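Local coordinates for alginate lyase (Bacteroides ovatus, PDB 3NNB), which probably cleaves alginate by beta-elimination, as a lyase built on a largely helical fold of the six-hairpin clan, at residues A[129-132]-A[133-137]; A[252-255]-A[256-260]; A[333-336]-A[337-341]; A[372-375]-A[376-380]. One frame throughout, in Å; residues are numbered along the deposited sequence.

Contact 1. Residues A[129-132]-A[133-137]; sequences DFLN and VWFLD
The Phe135 ring has Leu131 O at its edge, in plane, and Leu131 reaches across to the same ring at a slant, setting its CD2 branch 3.7 Å from Phe135 CE2. Over the centre of one Phe135 face lies Trp134 CD1, 3.4 Å above the plane; Phe135 CG in turn lies at the edge of the indole. This cluster sits on the last turns of helix 121-136, part of the helical alginate lyase fold. Beyond these segments Trp198 meets Phe135 edge-to-face, while Trp134 packs on Leu101 and Met104 of helix 98-118.

Backbone bonds i to i+4 run from Val133 N to Asp129 O, Trp134 N to Phe130 O and Phe135 N to Leu131 O. The pattern widens afterwards: Asn132 O accepts from Leu136 N at 3.0 Å and from Asp137 N at 2.8 Å, the second bond closing a pi-type turn. The two donors come from opposite faces of the carbonyl plane. Asp137 leaves helical geometry with psi 130°, yet its carboxylate folds back over Asn132. Asn132 OD1 comes 3.5 Å from the Leu136 methyl CD1.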
# COMPACT_ATOMS: atom_id res chain seq x y z
N ASP A 129 -2.87 -19.94 7.26
CA ASP A 129 -1.89 -20.82 6.60
C ASP A 129 -0.90 -19.95 5.82
O ASP A 129 0.30 -20.10 6.01
CB ASP A 129 -2.64 -21.81 5.72
CG ASP A 129 -1.77 -22.88 5.10
OD1 ASP A 129 -0.63 -23.14 5.51
OD2 ASP A 129 -2.35 -23.54 4.20
N PHE A 130 -1.38 -19.00 5.01
CA PHE A 130 -0.47 -18.06 4.35
C PHE A 130 0.43 -17.34 5.35
O PHE A 130 1.60 -17.20 5.13
CB PHE A 130 -1.24 -16.97 3.60
CG PHE A 130 -1.72 -17.37 2.22
CD1 PHE A 130 -0.86 -17.24 1.13
CD2 PHE A 130 -3.05 -17.77 1.97
CE1 PHE A 130 -1.27 -17.56 -0.14
CE2 PHE A 130 -3.47 -18.10 0.69
CZ PHE A 130 -2.57 -18.01 -0.36
N LEU A 131 -0.15 -16.83 6.43
CA LEU A 131 0.63 -16.06 7.42
C LEU A 131 1.68 -16.94 8.14
O LEU A 131 2.79 -16.48 8.42
CB LEU A 131 -0.30 -15.47 8.44
CG LEU A 131 -1.19 -14.34 7.97
CD1 LEU A 131 -2.25 -13.95 9.06
CD2 LEU A 131 -0.39 -13.07 7.46
N ASN A 132 1.29 -18.17 8.51
CA ASN A 132 2.25 -19.12 9.11
C ASN A 132 3.43 -19.34 8.19
O ASN A 132 4.61 -19.22 8.59
CB ASN A 132 1.59 -20.50 9.39
CG ASN A 132 0.71 -20.49 10.62
OD1 ASN A 132 0.94 -19.73 11.54
ND2 ASN A 132 -0.26 -21.40 10.66
N VAL A 133 3.13 -19.65 6.94
CA VAL A 133 4.18 -19.97 5.97
C VAL A 133 5.08 -18.76 5.74
O VAL A 133 6.30 -18.87 5.72
CB VAL A 133 3.60 -20.50 4.66
CG1 VAL A 133 4.72 -20.64 3.61
CG2 VAL A 133 2.89 -21.86 4.93
N TRP A 134 4.48 -17.59 5.60
CA TRP A 134 5.27 -16.40 5.27
C TRP A 134 6.07 -15.81 6.42
O TRP A 134 7.21 -15.37 6.23
CB TRP A 134 4.39 -15.29 4.65
CG TRP A 134 5.22 -14.18 4.08
CD1 TRP A 134 5.69 -13.08 4.72
CD2 TRP A 134 5.79 -14.16 2.77
NE1 TRP A 134 6.49 -12.34 3.87
CE2 TRP A 134 6.60 -13.00 2.68
CE3 TRP A 134 5.70 -15.00 1.65
CZ2 TRP A 134 7.29 -12.65 1.52
CZ3 TRP A 134 6.37 -14.65 0.49
CH2 TRP A 134 7.19 -13.50 0.44
N PHE A 135 5.46 -15.75 7.60
CA PHE A 135 5.96 -15.04 8.76
C PHE A 135 6.46 -15.86 9.96
O PHE A 135 7.30 -15.35 10.72
CB PHE A 135 4.90 -14.09 9.31
CG PHE A 135 4.54 -12.95 8.40
CD1 PHE A 135 5.35 -11.80 8.31
CD2 PHE A 135 3.39 -13.01 7.61
CE1 PHE A 135 5.02 -10.76 7.48
CE2 PHE A 135 3.08 -11.96 6.74
CZ PHE A 135 3.89 -10.82 6.71
N LEU A 136 5.85 -17.01 10.25
CA LEU A 136 5.98 -17.67 11.57
C LEU A 136 6.70 -19.00 11.55
O LEU A 136 7.38 -19.33 12.54
CB LEU A 136 4.62 -17.83 12.26
CG LEU A 136 3.78 -16.54 12.32
CD1 LEU A 136 2.39 -16.84 12.96
CD2 LEU A 136 4.53 -15.45 13.09
N ASP A 137 6.56 -19.77 10.47
CA ASP A 137 7.13 -21.12 10.42
C ASP A 137 8.66 -20.99 10.28
O ASP A 137 9.16 -20.29 9.38
CB ASP A 137 6.60 -21.90 9.22
CG ASP A 137 5.12 -22.32 9.33
OD1 ASP A 137 4.55 -22.26 10.43
OD2 ASP A 137 4.56 -22.69 8.24

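Contact 2. Residues A[252-255]-A[256-260]; sequences EKRL and FAQIE
Two i to i+4 backbone bonds finish helix 240-258, Gln258 N to Arg254 O at 3.0 Å and Ile259 N to Leu255 O at 3.1 Å, before Ile259 leaves helical geometry. Leu255 and Ile259 lie side by side and point the same way, Leu255 CD2 standing 4.2 Å from Ile259 CD1; both side chains rest on Met285 of helix 274-293. Ile259 CG1 is held anti to the carbonyl carbon (chi1 -53°), which folds that branch back to 3.4 Å from Leu255 O.

Arg254 and Gln258 also run alongside each other, but their flat ends are almost perpendicular, the guanidinium and amide planes 85° apart. They meet through a water that accepts from Arg254 NH1 and from Gln258 NE2, at 2.9 Å in each case, and lies at the guanidinium edge. Both polar ends are also held by neighbours: Arg254 NE makes a salt bridge to Asp227, and Gln258 OE1 accepts from Asn281 ND2. Lys253 CD covers one guanidinium face. The Phe256 ring turns back along the helix and sets CD2 3.8 Å from Glu252 CA. Both neighbouring helices receive apolar and polar contacts, through Met285 and Asn281 of helix 274-293 and Leu224 and Asp227 of helix 221-236. This is the C-terminal turn of a helix packed between neighbouring helices, consistent with the helical-hairpin fold of the six-hairpin clan.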
# COMPACT_ATOMS: atom_id res chain seq x y z
N GLU A 252 4.41 19.04 8.22
CA GLU A 252 5.61 19.80 7.91
C GLU A 252 6.66 18.96 7.19
O GLU A 252 7.28 19.42 6.26
CB GLU A 252 6.21 20.42 9.18
CG GLU A 252 5.36 21.54 9.76
CD GLU A 252 5.96 22.16 11.01
OE1 GLU A 252 7.18 22.43 11.04
OE2 GLU A 252 5.19 22.39 11.96
N LYS A 253 6.83 17.69 7.60
CA LYS A 253 7.87 16.85 7.04
C LYS A 253 7.57 16.37 5.62
O LYS A 253 8.49 16.28 4.78
CB LYS A 253 8.11 15.64 7.93
CG LYS A 253 9.36 14.84 7.60
CD LYS A 253 9.55 13.65 8.57
CE LYS A 253 9.77 14.06 10.00
NZ LYS A 253 10.96 14.97 10.13
N ARG A 254 6.29 16.12 5.36
CA ARG A 254 5.87 15.46 4.11
C ARG A 254 4.95 16.35 3.26
O ARG A 254 5.27 16.67 2.13
CB ARG A 254 5.19 14.11 4.37
CG ARG A 254 6.00 13.17 5.25
CD ARG A 254 7.39 12.85 4.68
NE ARG A 254 8.10 11.98 5.62
CZ ARG A 254 9.34 11.53 5.45
NH1 ARG A 254 10.07 11.92 4.42
NH2 ARG A 254 9.85 10.70 6.33
N LEU A 255 3.81 16.77 3.80
CA LEU A 255 2.85 17.49 2.97
C LEU A 255 3.40 18.82 2.48
O LEU A 255 3.27 19.17 1.32
CB LEU A 255 1.52 17.76 3.72
CG LEU A 255 0.77 16.50 4.15
CD1 LEU A 255 -0.48 16.89 4.92
CD2 LEU A 255 0.44 15.53 2.97
N PHE A 256 3.98 19.61 3.38
CA PHE A 256 4.37 20.97 3.00
C PHE A 256 5.69 20.96 2.22
O PHE A 256 6.04 21.95 1.55
CB PHE A 256 4.45 21.91 4.21
CG PHE A 256 3.19 21.97 5.07
CD1 PHE A 256 1.93 21.63 4.57
CD2 PHE A 256 3.28 22.38 6.40
CE1 PHE A 256 0.79 21.68 5.38
CE2 PHE A 256 2.12 22.43 7.20
CZ PHE A 256 0.91 22.09 6.69
N ALA A 257 6.43 19.86 2.33
CA ALA A 257 7.66 19.69 1.60
C ALA A 257 7.36 19.31 0.13
O ALA A 257 8.04 19.78 -0.77
CB ALA A 257 8.52 18.62 2.26
N GLN A 258 6.40 18.42 -0.05
CA GLN A 258 6.13 17.73 -1.34
C GLN A 258 5.02 18.34 -2.20
O GLN A 258 4.94 18.02 -3.40
CB GLN A 258 5.83 16.25 -1.11
CG GLN A 258 6.96 15.51 -0.42
CD GLN A 258 6.84 14.02 -0.42
OE1 GLN A 258 6.15 13.40 -1.28
NE2 GLN A 258 7.52 13.39 0.55
N ILE A 259 4.19 19.21 -1.61
CA ILE A 259 3.12 19.89 -2.31
C ILE A 259 3.46 21.38 -2.43
O ILE A 259 3.77 22.04 -1.46
CB ILE A 259 1.77 19.71 -1.60
CG1 ILE A 259 1.47 18.21 -1.37
CG2 ILE A 259 0.62 20.40 -2.34
CD1 ILE A 259 0.31 18.02 -0.38
N GLU A 260 3.44 21.89 -3.66
CA GLU A 260 3.66 23.32 -3.88
C GLU A 260 2.36 24.10 -3.64
O GLU A 260 1.28 23.53 -3.51
CB GLU A 260 4.17 23.54 -5.29
CG GLU A 260 5.52 23.00 -5.54
CD GLU A 260 6.61 23.74 -4.82
OE1 GLU A 260 6.74 24.99 -5.00
OE2 GLU A 260 7.34 23.09 -4.04
O HOH W 1 9.71 13.84 2.33

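Contact 3. Residues A[333-336]-A[337-341]; sequences IKEW and DKKQE
The contact forms the N-terminus of helix 336-351, with Glu335 at the N-cap position and Trp336 in the first turn. Glu335 O accepts from Lys339 N at 2.9 Å and Trp336 O from Gln340 N at 2.9 Å, both bonds nearly straight and both lying close to the carbonyl axis.

Two lysines close on the Glu335 carboxylate. Lys338, extended beyond CG, runs alongside the glutamate and forms a salt bridge from NZ to Glu335 OE2 at 3.1 Å, coming from above the carboxylate plane. Lys339 bends at chi2 (-53°), which carries its CE to 3.6 Å from Glu335 OE1, but its NZ makes its own salt bridge with Glu342. A water ties the group together: it donates to Glu335 OE1 and accepts from both lysine NZ atoms, and this web would be expected to favour the charged carboxylate.

On another side of the turn Gln340 folds over the Trp336 indole. Its CG stands 4.0 Å from the centroid of the five-membered ring, a CH-pi contact over the face, and Gln340 NE2 lies 3.2 Å from Trp336 CZ2. The amide plane is tilted 32° to the ring. The amide's OE1 is held by Gly322 N and its NE2 by Tyr320 O. The whole is a helix N-terminus in which an N-cap glutamate makes an i to i+3 Glu-Lys salt bridge and the next residue an i to i+4 CH-pi contact.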
# COMPACT_ATOMS: atom_id res chain seq x y z
N ILE A 333 3.34 7.36 -19.58
CA ILE A 333 3.72 6.48 -20.68
C ILE A 333 2.88 5.21 -20.86
O ILE A 333 3.00 4.54 -21.89
CB ILE A 333 5.23 6.11 -20.62
CG1 ILE A 333 5.54 5.34 -19.32
CG2 ILE A 333 6.11 7.38 -20.81
CD1 ILE A 333 6.94 4.70 -19.26
N LYS A 334 2.06 4.90 -19.85
CA LYS A 334 1.19 3.74 -19.87
C LYS A 334 0.01 3.98 -18.96
O LYS A 334 -0.03 4.99 -18.26
CB LYS A 334 1.97 2.52 -19.40
CG LYS A 334 2.55 2.68 -17.99
CD LYS A 334 3.39 1.45 -17.54
CE LYS A 334 3.88 1.57 -16.10
NZ LYS A 334 4.56 0.36 -15.58
N GLU A 335 -0.94 3.04 -18.94
CA GLU A 335 -2.00 3.02 -17.93
C GLU A 335 -2.85 4.30 -17.83
O GLU A 335 -3.36 4.59 -16.75
CB GLU A 335 -1.38 2.70 -16.58
CG GLU A 335 -0.77 1.33 -16.49
CD GLU A 335 -0.04 1.01 -15.17
OE1 GLU A 335 0.41 1.91 -14.43
OE2 GLU A 335 0.06 -0.18 -14.86
N TRP A 336 -3.01 5.05 -18.92
CA TRP A 336 -3.84 6.26 -18.87
C TRP A 336 -5.25 5.99 -18.36
O TRP A 336 -5.69 6.61 -17.42
CB TRP A 336 -3.89 6.95 -20.25
CG TRP A 336 -4.70 8.19 -20.18
CD1 TRP A 336 -6.00 8.33 -20.58
CD2 TRP A 336 -4.30 9.46 -19.65
NE1 TRP A 336 -6.45 9.60 -20.31
CE2 TRP A 336 -5.40 10.32 -19.76
CE3 TRP A 336 -3.11 9.96 -19.13
CZ2 TRP A 336 -5.35 11.65 -19.35
CZ3 TRP A 336 -3.07 11.27 -18.70
CH2 TRP A 336 -4.20 12.10 -18.82
N ASP A 337 -5.98 5.08 -19.01
CA ASP A 337 -7.36 4.82 -18.58
C ASP A 337 -7.43 4.27 -17.17
O ASP A 337 -8.31 4.66 -16.36
CB ASP A 337 -8.03 3.84 -19.55
CG ASP A 337 -8.28 4.42 -20.91
OD1 ASP A 337 -8.22 5.64 -21.09
OD2 ASP A 337 -8.57 3.63 -21.80
N LYS A 338 -6.54 3.36 -16.82
CA LYS A 338 -6.47 2.83 -15.45
C LYS A 338 -6.30 3.94 -14.41
O LYS A 338 -6.97 3.90 -13.37
CB LYS A 338 -5.34 1.81 -15.35
CG LYS A 338 -5.12 1.19 -14.03
CD LYS A 338 -3.83 0.31 -14.07
CE LYS A 338 -3.46 -0.20 -12.69
NZ LYS A 338 -2.05 -0.69 -12.63
N LYS A 339 -5.38 4.88 -14.65
CA LYS A 339 -5.15 6.01 -13.72
C LYS A 339 -6.26 7.04 -13.70
O LYS A 339 -6.58 7.53 -12.62
CB LYS A 339 -3.79 6.66 -13.96
CG LYS A 339 -2.63 5.69 -13.72
CD LYS A 339 -2.67 5.01 -12.35
CE LYS A 339 -1.57 3.97 -12.25
NZ LYS A 339 -1.67 3.20 -10.94
N GLN A 340 -6.92 7.29 -14.86
CA GLN A 340 -8.16 8.07 -14.84
C GLN A 340 -9.20 7.45 -13.88
O GLN A 340 -9.79 8.14 -13.07
CB GLN A 340 -8.74 8.19 -16.25
CG GLN A 340 -7.96 9.18 -17.11
CD GLN A 340 -8.32 10.62 -16.78
OE1 GLN A 340 -9.49 10.89 -16.45
NE2 GLN A 340 -7.36 11.54 -16.87
N GLU A 341 -9.42 6.13 -13.98
CA GLU A 341 -10.34 5.45 -13.08
C GLU A 341 -9.90 5.59 -11.62
O GLU A 341 -10.71 5.93 -10.76
CB GLU A 341 -10.49 3.99 -13.47
CG GLU A 341 -11.45 3.28 -12.55
CD GLU A 341 -11.66 1.80 -12.90
OE1 GLU A 341 -10.78 1.24 -13.56
OE2 GLU A 341 -12.69 1.21 -12.48
O HOH W 2 -0.04 0.99 -11.58

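Contact 4. Residues A[372-375]-A[376-380]; sequences NKRI and HLIYS
This is a local contact at the loop leading into, and the turn of, the short helix 375-378 near the C-terminus of the chain, where residues three and four apart pack round barely more than one turn. Ile375 meets Tyr379 at the ring edge: its CG1 lies in the plane of the phenol ring, 3.7 Å from Tyr379 CD2. The isoleucine places CG1 anti to the backbone N (chi1 -165°), which sends that branch toward the tyrosine and leaves CG2 close to His376 N. Over the centre of one Tyr379 face sits Ile378 CG2, the immediate neighbour, so the ring is touched on a face and on an edge by different isoleucines.

The hydrogen bonding mixes two spacings. His376 N donates to Lys373 O at 3.2 Å and Leu377 N to Arg374 O at 2.9 Å, both i to i+3; each donor stands well above its carbonyl plane. Tyr379 N reaches Ile375 O at 3.0 Å, an i to i+4 bond with an N-H...O angle of 168°. Thus i to i+3 bonds give way, through a weak bifurcated pair from Ile378 N to Arg374 O and Ile375 O, to one good i to i+4 bond. This marks a single short helical turn, which ends as Tyr379 leaves helical geometry.

Its flanks meet different helices. Leu377 lies on helices 11-19 and 27-41, while Arg374 binds Asp36 in a salt bridge and also reaches Thr110. The His376 ring brings CD2 to 3.4 Å from Lys373 O, with that oxygen at the ring edge, and meets Trp345 of helix 336-351 edge-to-face.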
# COMPACT_ATOMS: atom_id res chain seq x y z
N ASN A 372 -19.56 -4.83 -9.35
CA ASN A 372 -19.01 -5.95 -8.59
C ASN A 372 -17.53 -5.74 -8.11
O ASN A 372 -16.99 -6.60 -7.44
CB ASN A 372 -19.10 -7.26 -9.39
CG ASN A 372 -18.13 -7.24 -10.57
OD1 ASN A 372 -18.13 -6.27 -11.31
ND2 ASN A 372 -17.28 -8.25 -10.70
N LYS A 373 -16.90 -4.62 -8.44
CA LYS A 373 -15.52 -4.39 -8.02
C LYS A 373 -15.46 -4.15 -6.53
O LYS A 373 -16.33 -3.51 -5.94
CB LYS A 373 -14.93 -3.17 -8.75
CG LYS A 373 -14.76 -3.34 -10.27
CD LYS A 373 -13.97 -4.59 -10.66
CE LYS A 373 -13.70 -4.64 -12.17
NZ LYS A 373 -12.95 -5.87 -12.59
N ARG A 374 -14.45 -4.73 -5.91
CA ARG A 374 -14.26 -4.68 -4.47
C ARG A 374 -14.23 -3.29 -3.89
O ARG A 374 -14.63 -3.10 -2.75
CB ARG A 374 -12.97 -5.41 -4.11
CG ARG A 374 -12.87 -5.74 -2.65
CD ARG A 374 -11.49 -6.29 -2.30
NE ARG A 374 -11.27 -7.56 -2.97
CZ ARG A 374 -10.18 -8.32 -2.79
NH1 ARG A 374 -9.22 -7.92 -1.95
NH2 ARG A 374 -10.09 -9.46 -3.43
N ILE A 375 -13.76 -2.31 -4.64
CA ILE A 375 -13.59 -0.97 -4.12
C ILE A 375 -14.94 -0.37 -3.67
O ILE A 375 -14.98 0.44 -2.76
CB ILE A 375 -12.83 -0.08 -5.15
CG1 ILE A 375 -12.33 1.18 -4.47
CG2 ILE A 375 -13.72 0.18 -6.37
CD1 ILE A 375 -11.16 1.81 -5.23
N HIS A 376 -16.05 -0.84 -4.24
CA HIS A 376 -17.36 -0.38 -3.81
C HIS A 376 -17.68 -0.74 -2.35
O HIS A 376 -18.45 -0.05 -1.65
CB HIS A 376 -18.46 -0.93 -4.71
CG HIS A 376 -18.46 -0.39 -6.10
ND1 HIS A 376 -18.89 0.90 -6.40
CD2 HIS A 376 -18.14 -0.97 -7.28
CE1 HIS A 376 -18.84 1.07 -7.72
NE2 HIS A 376 -18.37 -0.04 -8.27
N LEU A 377 -17.07 -1.81 -1.87
CA LEU A 377 -17.25 -2.26 -0.52
C LEU A 377 -16.34 -1.50 0.48
O LEU A 377 -16.73 -1.23 1.61
CB LEU A 377 -16.91 -3.76 -0.42
CG LEU A 377 -17.71 -4.77 -1.24
CD1 LEU A 377 -17.15 -6.19 -1.08
CD2 LEU A 377 -19.24 -4.73 -0.88
N ILE A 378 -15.14 -1.17 0.03
CA ILE A 378 -14.09 -0.64 0.90
C ILE A 378 -14.20 0.87 1.05
O ILE A 378 -13.93 1.41 2.13
CB ILE A 378 -12.68 -0.98 0.33
CG1 ILE A 378 -12.50 -2.49 0.24
CG2 ILE A 378 -11.58 -0.34 1.19
CD1 ILE A 378 -12.83 -3.21 1.53
N TYR A 379 -14.59 1.55 -0.02
CA TYR A 379 -14.81 3.00 0.01
C TYR A 379 -16.25 3.35 -0.38
O TYR A 379 -16.50 4.04 -1.37
CB TYR A 379 -13.81 3.69 -0.92
CG TYR A 379 -12.37 3.44 -0.47
CD1 TYR A 379 -11.94 3.85 0.78
CD2 TYR A 379 -11.45 2.85 -1.32
CE1 TYR A 379 -10.62 3.63 1.19
CE2 TYR A 379 -10.14 2.65 -0.92
CZ TYR A 379 -9.74 3.02 0.33
OH TYR A 379 -8.41 2.80 0.72
N SER A 380 -17.19 2.84 0.43
CA SER A 380 -18.60 3.02 0.21
C SER A 380 -19.03 4.43 0.67
O SER A 380 -18.25 5.18 1.29
CB SER A 380 -19.41 1.98 0.99
OG SER A 380 -19.46 2.28 2.39

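How the contacts relate
The four contacts follow one another along the chain without interleaving, and none touches another. Contacts 1 and 2 both belong to the alginate lyase region of the sequence, yet lie on opposite sides of the chain's centre, about 38 Å apart between centres. Contacts 3 and 4 are the nearest pair, with centres about 19 Å and closest atoms about 5 Å apart; helix 336-351, which starts in contact 3, also supplies Trp345 against contact 4. Contacts 2 and 3 both border helix 274-293. The sodium ion, bound at Glu182, Ser184 and Phe187, lies about 11 Å from the side chain of Leu131 in contact 1, which itself packs on Phe187. A glycerol, probably from the crystallisation liquor, sits about 4 Å from the side chain of Lys339 in contact 3.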